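Local coordinates for protein kinase (PDB 3PY9), which probably senses muropeptides through the PASTA repeats of its extracellular region and signals as a membrane-bound serine/threonine kinase, at residues 72-80 against 124-135. Sequence-based numbering, arbitrary orientation.
With EU (europium ion), chain E.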
ATOM      1  N   PRO A  72      -4.374 -33.360 -15.593  1.00 45.04           N
ATOM      2  CA  PRO A  72      -3.137 -32.577 -15.456  1.00 45.56           C
ATOM      3  C   PRO A  72      -2.465 -32.753 -14.086  1.00 45.85           C
ATOM      4  O   PRO A  72      -3.150 -32.767 -13.059  1.00 46.19           O
ATOM      5  CB  PRO A  72      -3.624 -31.128 -15.628  1.00 45.97           C
ATOM      6  CG  PRO A  72      -4.942 -31.247 -16.377  1.00 45.38           C
ATOM      7  CD  PRO A  72      -5.547 -32.511 -15.878  1.00 44.79           C
ATOM      8  N   GLU A  73      -1.145 -32.899 -14.075  1.00 46.30           N
ATOM      9  CA  GLU A  73      -0.374 -32.853 -12.822  1.00 47.18           C
ATOM     10  C   GLU A  73      -0.423 -31.430 -12.276  1.00 47.41           C
ATOM     11  O   GLU A  73      -0.228 -30.479 -13.037  1.00 47.85           O
ATOM     12  CB  GLU A  73       1.075 -33.269 -13.075  1.00 46.96           C
ATOM     13  CG  GLU A  73       1.912 -33.460 -11.810  1.00 48.56           C
ATOM     14  CD  GLU A  73       3.366 -33.747 -12.105  1.00 48.20           C
ATOM     15  OE1 GLU A  73       3.738 -33.747 -13.292  1.00 49.67           O
ATOM     16  OE2 GLU A  73       4.139 -33.972 -11.152  1.00 50.38           O
ATOM     17  N   LYS A  74      -0.694 -31.285 -10.975  1.00 47.74           N
ATOM     18  CA  LYS A  74      -0.926 -29.969 -10.347  1.00 47.58           C
ATOM     19  C   LYS A  74      -0.055 -29.721  -9.109  1.00 48.07           C
ATOM     20  O   LYS A  74       0.443 -30.669  -8.497  1.00 48.11           O
ATOM     21  CB  LYS A  74      -2.405 -29.804  -9.965  1.00 47.66           C
ATOM     22  CG  LYS A  74      -3.396 -29.924 -11.138  1.00 47.42           C
ATOM     23  CD  LYS A  74      -4.821 -29.616 -10.719  1.00 46.84           C
ATOM     24  CE  LYS A  74      -5.747 -29.554 -11.921  1.00 46.50           C
ATOM     25  NZ  LYS A  74      -7.176 -29.302 -11.546  1.00 45.29           N
ATOM     26  N   VAL A  75       0.129 -28.445  -8.754  1.00 48.41           N
ATOM     27  CA  VAL A  75       0.775 -28.041  -7.488  1.00 48.87           C
ATOM     28  C   VAL A  75      -0.029 -26.962  -6.767  1.00 49.19           C
ATOM     29  O   VAL A  75      -0.937 -26.352  -7.337  1.00 49.48           O
ATOM     30  CB  VAL A  75       2.215 -27.486  -7.679  1.00 48.93           C
ATOM     31  CG1 VAL A  75       3.233 -28.608  -7.871  1.00 49.73           C
ATOM     32  CG2 VAL A  75       2.277 -26.491  -8.826  1.00 49.27           C
ATOM     33  N   LYS A  76       0.306 -26.732  -5.503  1.00 49.60           N
ATOM     34  CA  LYS A  76      -0.203 -25.581  -4.754  1.00 49.32           C
ATOM     35  C   LYS A  76       0.589 -24.326  -5.137  1.00 48.36           C
ATOM     36  O   LYS A  76       1.817 -24.285  -5.005  1.00 48.17           O
ATOM     37  CB  LYS A  76      -0.104 -25.847  -3.244  1.00 49.84           C
ATOM     38  CG  LYS A  76      -1.451 -26.083  -2.515  1.00 51.87           C
ATOM     39  CD  LYS A  76      -2.517 -26.902  -3.298  1.00 55.18           C
ATOM     40  CE  LYS A  76      -2.258 -28.433  -3.354  1.00 56.87           C
ATOM     41  NZ  LYS A  76      -1.786 -28.903  -4.719  1.00 57.20           N
ATOM     42  N   MET A  77      -0.114 -23.318  -5.641  1.00 47.54           N
ATOM     43  CA  MET A  77       0.523 -22.040  -5.945  1.00 46.29           C
ATOM     44  C   MET A  77       1.097 -21.432  -4.660  1.00 46.07           C
ATOM     45  O   MET A  77       0.364 -21.242  -3.673  1.00 46.31           O
ATOM     46  CB  MET A  77      -0.458 -21.074  -6.618  1.00 45.78           C
ATOM     47  CG  MET A  77       0.165 -19.732  -7.043  1.00 44.25           C
ATOM     48  SD  MET A  77       1.189 -19.868  -8.511  1.00 40.77           S
ATOM     49  CE  MET A  77       2.060 -18.295  -8.516  1.00 41.65           C
ATOM     50  N   PRO A  78       2.412 -21.140  -4.664  1.00 45.34           N
ATOM     51  CA  PRO A  78       3.056 -20.486  -3.537  1.00 44.99           C
ATOM     52  C   PRO A  78       2.696 -18.992  -3.462  1.00 44.95           C
ATOM     53  O   PRO A  78       2.225 -18.414  -4.452  1.00 44.85           O
ATOM     54  CB  PRO A  78       4.540 -20.662  -3.841  1.00 44.83           C
ATOM     55  CG  PRO A  78       4.609 -20.716  -5.334  1.00 44.47           C
ATOM     56  CD  PRO A  78       3.361 -21.408  -5.768  1.00 45.22           C
ATOM     57  N   ASN A  79       2.903 -18.394  -2.288  1.00 44.83           N
ATOM     58  CA  ASN A  79       2.698 -16.957  -2.084  1.00 44.92           C
ATOM     59  C   ASN A  79       4.052 -16.289  -2.265  1.00 44.26           C
ATOM     60  O   ASN A  79       4.995 -16.546  -1.489  1.00 44.16           O
ATOM     61  CB  ASN A  79       2.126 -16.682  -0.683  1.00 45.24           C
ATOM     62  CG  ASN A  79       1.692 -15.237  -0.490  1.00 46.62           C
ATOM     63  OD1 ASN A  79       2.431 -14.433   0.060  1.00 49.08           O
ATOM     64  ND2 ASN A  79       0.488 -14.906  -0.935  1.00 48.63           N
ATOM     65  N   VAL A  80       4.159 -15.480  -3.321  1.00 43.33           N
ATOM     66  CA  VAL A  80       5.433 -14.852  -3.720  1.00 42.82           C
ATOM     67  C   VAL A  80       5.358 -13.319  -3.668  1.00 42.39           C
ATOM     68  O   VAL A  80       6.349 -12.626  -3.882  1.00 42.51           O
ATOM     69  CB  VAL A  80       5.940 -15.343  -5.121  1.00 42.65           C
ATOM     70  CG1 VAL A  80       6.041 -16.875  -5.176  1.00 42.92           C
ATOM     71  CG2 VAL A  80       5.034 -14.854  -6.245  1.00 43.39           C
ATOM     72  N   THR A 124      -3.928 -22.172  -4.323  1.00 55.07           N
ATOM     73  CA  THR A 124      -4.689 -22.889  -5.356  1.00 55.31           C
ATOM     74  C   THR A 124      -3.849 -23.985  -6.009  1.00 55.26           C
ATOM     75  O   THR A 124      -2.622 -23.850  -6.137  1.00 55.11           O
ATOM     76  CB  THR A 124      -5.191 -21.954  -6.490  1.00 55.11           C
ATOM     77  OG1 THR A 124      -5.315 -20.612  -6.011  1.00 55.09           O
ATOM     78  CG2 THR A 124      -6.546 -22.427  -7.015  1.00 55.84           C
ATOM     79  N   GLU A 125      -4.518 -25.071  -6.409  1.00 55.20           N
ATOM     80  CA  GLU A 125      -3.888 -26.107  -7.232  1.00 54.94           C
ATOM     81  C   GLU A 125      -3.791 -25.579  -8.650  1.00 54.03           C
ATOM     82  O   GLU A 125      -4.796 -25.164  -9.226  1.00 53.79           O
ATOM     83  CB  GLU A 125      -4.681 -27.429  -7.214  1.00 55.37           C
ATOM     84  CG  GLU A 125      -4.198 -28.448  -6.188  1.00 56.99           C
ATOM     85  CD  GLU A 125      -4.191 -29.896  -6.708  1.00 60.90           C
ATOM     86  OE1 GLU A 125      -5.149 -30.312  -7.421  1.00 61.88           O
ATOM     87  OE2 GLU A 125      -3.224 -30.635  -6.384  1.00 61.03           O
ATOM     88  N   ILE A 126      -2.581 -25.570  -9.196  1.00 53.12           N
ATOM     89  CA  ILE A 126      -2.382 -25.190 -10.592  1.00 52.66           C
ATOM     90  C   ILE A 126      -1.646 -26.287 -11.357  1.00 52.55           C
ATOM     91  O   ILE A 126      -0.734 -26.918 -10.824  1.00 51.93           O
ATOM     92  CB  ILE A 126      -1.687 -23.786 -10.770  1.00 52.44           C
ATOM     93  CG1 ILE A 126      -1.699 -23.379 -12.247  1.00 52.90           C
ATOM     94  CG2 ILE A 126      -0.257 -23.770 -10.222  1.00 51.17           C
ATOM     95  CD1 ILE A 126      -1.610 -21.918 -12.518  1.00 52.76           C
ATOM     96  N   ALA A 127      -2.070 -26.506 -12.600  1.00 52.67           N
ATOM     97  CA  ALA A 127      -1.384 -27.415 -13.523  1.00 53.01           C
ATOM     98  C   ALA A 127       0.029 -26.908 -13.878  1.00 53.01           C
ATOM     99  O   ALA A 127       0.210 -25.731 -14.209  1.00 53.00           O
ATOM    100  CB  ALA A 127      -2.231 -27.612 -14.778  1.00 53.00           C
ATOM    101  N   ILE A 128       1.029 -27.789 -13.806  1.00 53.10           N
ATOM    102  CA  ILE A 128       2.431 -27.366 -13.992  1.00 53.03           C
ATOM    103  C   ILE A 128       2.827 -27.203 -15.468  1.00 52.98           C
ATOM    104  O   ILE A 128       3.960 -26.822 -15.777  1.00 52.50           O
ATOM    105  CB  ILE A 128       3.471 -28.248 -13.200  1.00 53.13           C
ATOM    106  CG1 ILE A 128       3.758 -29.581 -13.910  1.00 53.69           C
ATOM    107  CG2 ILE A 128       3.014 -28.478 -11.755  1.00 53.30           C
ATOM    108  CD1 ILE A 128       5.184 -30.107 -13.699  1.00 53.50           C
ATOM    109  N   HIS A 129       1.883 -27.478 -16.367  1.00 53.13           N
ATOM    110  CA  HIS A 129       2.094 -27.277 -17.803  1.00 53.23           C
ATOM    111  C   HIS A 129       1.069 -26.308 -18.439  1.00 53.35           C
ATOM    112  O   HIS A 129      -0.150 -26.482 -18.288  1.00 53.21           O
ATOM    113  CB  HIS A 129       2.138 -28.624 -18.549  1.00 53.33           C
ATOM    114  CG  HIS A 129       3.173 -29.584 -18.023  1.00 53.42           C
ATOM    115  ND1 HIS A 129       4.477 -29.213 -17.762  1.00 53.49           N
ATOM    116  CD2 HIS A 129       3.096 -30.905 -17.729  1.00 52.44           C
ATOM    117  CE1 HIS A 129       5.153 -30.259 -17.317  1.00 53.99           C
ATOM    118  NE2 HIS A 129       4.337 -31.298 -17.284  1.00 52.18           N
ATOM    119  N   ASP A 130       1.596 -25.311 -19.167  1.00 53.31           N
ATOM    120  CA  ASP A 130       0.830 -24.168 -19.738  1.00 53.11           C
ATOM    121  C   ASP A 130       0.040 -23.418 -18.661  1.00 52.21           C
ATOM    122  O   ASP A 130      -1.114 -23.028 -18.872  1.00 52.24           O
ATOM    123  CB  ASP A 130      -0.061 -24.596 -20.926  1.00 53.42           C
ATOM    124  CG  ASP A 130      -0.502 -23.408 -21.816  1.00 54.63           C
ATOM    125  OD1 ASP A 130       0.294 -22.477 -22.058  1.00 55.17           O
ATOM    126  OD2 ASP A 130      -1.657 -23.420 -22.297  1.00 55.99           O
ATOM    127  N   SER A 131       0.690 -23.210 -17.516  1.00 51.49           N
ATOM    128  CA  SER A 131       0.054 -22.619 -16.326  1.00 50.98           C
ATOM    129  C   SER A 131      -0.262 -21.123 -16.474  1.00 50.10           C
ATOM    130  O   SER A 131      -1.091 -20.574 -15.728  1.00 50.24           O
ATOM    131  CB  SER A 131       0.911 -22.864 -15.066  1.00 51.02           C
ATOM    132  OG  SER A 131       2.304 -22.709 -15.324  1.00 52.17           O
ATOM    133  N   ASN A 132       0.401 -20.485 -17.440  1.00 48.98           N
ATOM    134  CA  ASN A 132       0.266 -19.050 -17.702  1.00 47.96           C
ATOM    135  C   ASN A 132       0.279 -18.222 -16.417  1.00 46.53           C
ATOM    136  O   ASN A 132      -0.675 -17.497 -16.142  1.00 46.61           O
ATOM    137  CB  ASN A 132      -1.013 -18.731 -18.511  1.00 48.16           C
ATOM    138  CG  ASN A 132      -1.227 -19.671 -19.689  1.00 49.09           C
ATOM    139  OD1 ASN A 132      -0.379 -19.794 -20.578  1.00 49.52           O
ATOM    140  ND2 ASN A 132      -2.387 -20.317 -19.714  1.00 50.15           N
ATOM    141  N   ILE A 133       1.334 -18.348 -15.611  1.00 44.92           N
ATOM    142  CA  ILE A 133       1.458 -17.470 -14.444  1.00 42.98           C
ATOM    143  C   ILE A 133       1.940 -16.109 -14.933  1.00 41.91           C
ATOM    144  O   ILE A 133       2.817 -16.019 -15.803  1.00 41.30           O
ATOM    145  CB  ILE A 133       2.465 -17.947 -13.361  1.00 42.84           C
ATOM    146  CG1 ILE A 133       2.419 -19.468 -13.115  1.00 42.80           C
ATOM    147  CG2 ILE A 133       2.266 -17.139 -12.078  1.00 42.74           C
ATOM    148  CD1 ILE A 133       1.370 -19.942 -12.172  1.00 41.11           C
ATOM    149  N   LYS A 134       1.336 -15.058 -14.384  1.00 40.41           N
ATOM    150  CA  LYS A 134       1.820 -13.709 -14.578  1.00 38.67           C
ATOM    151  C   LYS A 134       2.174 -13.106 -13.227  1.00 37.34           C
ATOM    152  O   LYS A 134       1.400 -13.188 -12.267  1.00 36.59           O
ATOM    153  CB  LYS A 134       0.761 -12.893 -15.293  1.00 39.40           C
ATOM    154  CG  LYS A 134       1.263 -11.633 -15.941  1.00 41.09           C
ATOM    155  CD  LYS A 134       0.205 -11.072 -16.878  1.00 44.00           C
ATOM    156  CE  LYS A 134       0.173 -11.811 -18.219  1.00 45.81           C
ATOM    157  NZ  LYS A 134       1.371 -11.457 -19.067  1.00 47.99           N
ATOM    158  N   LEU A 135       3.368 -12.536 -13.147  1.00 35.40           N
ATOM    159  CA  LEU A 135       3.818 -11.889 -11.946  1.00 34.62           C
ATOM    160  C   LEU A 135       3.967 -10.409 -12.236  1.00 34.50           C
ATOM    161  O   LEU A 135       4.449 -10.016 -13.320  1.00 34.70           O
ATOM    162  CB  LEU A 135       5.161 -12.469 -11.466  1.00 34.59           C
ATOM    163  CG  LEU A 135       5.214 -13.934 -10.982  1.00 33.72           C
ATOM    164  CD1 LEU A 135       6.544 -14.218 -10.328  1.00 32.17           C
ATOM    165  CD2 LEU A 135       4.077 -14.338 -10.015  1.00 30.91           C
TER
HETATM  166 EU    EU E 305       1.856 -20.663 -21.665  0.50 78.35          EU
HETATM  167  O   HOH W   1       0.590 -30.028 -15.512  1.00 42.06           O
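The K74 chain passes over one face of the E125 carboxylate, K74 CD 3.4 Å from E125 OE1, the two side chains crossing at about a right angle, and K76 NZ comes in beside E125 OE2 at 2.8 Å in a salt bridge whose geometry is doubtful because the amine is modelled too close to the glutamate. At the other end of the contact the H129 imidazole carries CG1 of I128 over the centre of one face, 3.7 Å above the plane, and the extended chain of E73 sets OE1 3.9 Å from I128 CD1. Between these ends, within one PASTA domain, strands 74-76 and 125-127 form a small two-stranded antiparallel sheet. V75 and I126 are its hydrogen-bonded pair, joined in both directions, with I126 N 2.6 Å from V75 O. Beyond the strands the pairing continues in two backbone bonds, from M77 N to T124 O (172° at the hydrogen) and from I128 N to E73 O. E73 O also accepts a hydrogen bond from a water, which in turn weakly takes that of H129 N. The charged side chains of K74, K76 and E125 share one face with A127. On the opposite face V75 and I126 are apolar, and V75 CG2 lies 3.6 Å from I128 CG2. Past I128 the chain turns through the europium site formed by D99, D130 and N132, with D130 OD1 on the ion, before entering strand 133-138. Here the contact becomes buried: M77 and V80, after strand 74-76, meet I133 and L135, with L92 and A88 of helix 85-93 against this cluster. M77 leaves the backbone with CG anti to N (chi1 -177°) and bends at chi2 (75°), a shape that carries its sulfur to I133 tip to tip, with M77 SD 3.7 Å from I133 CD1.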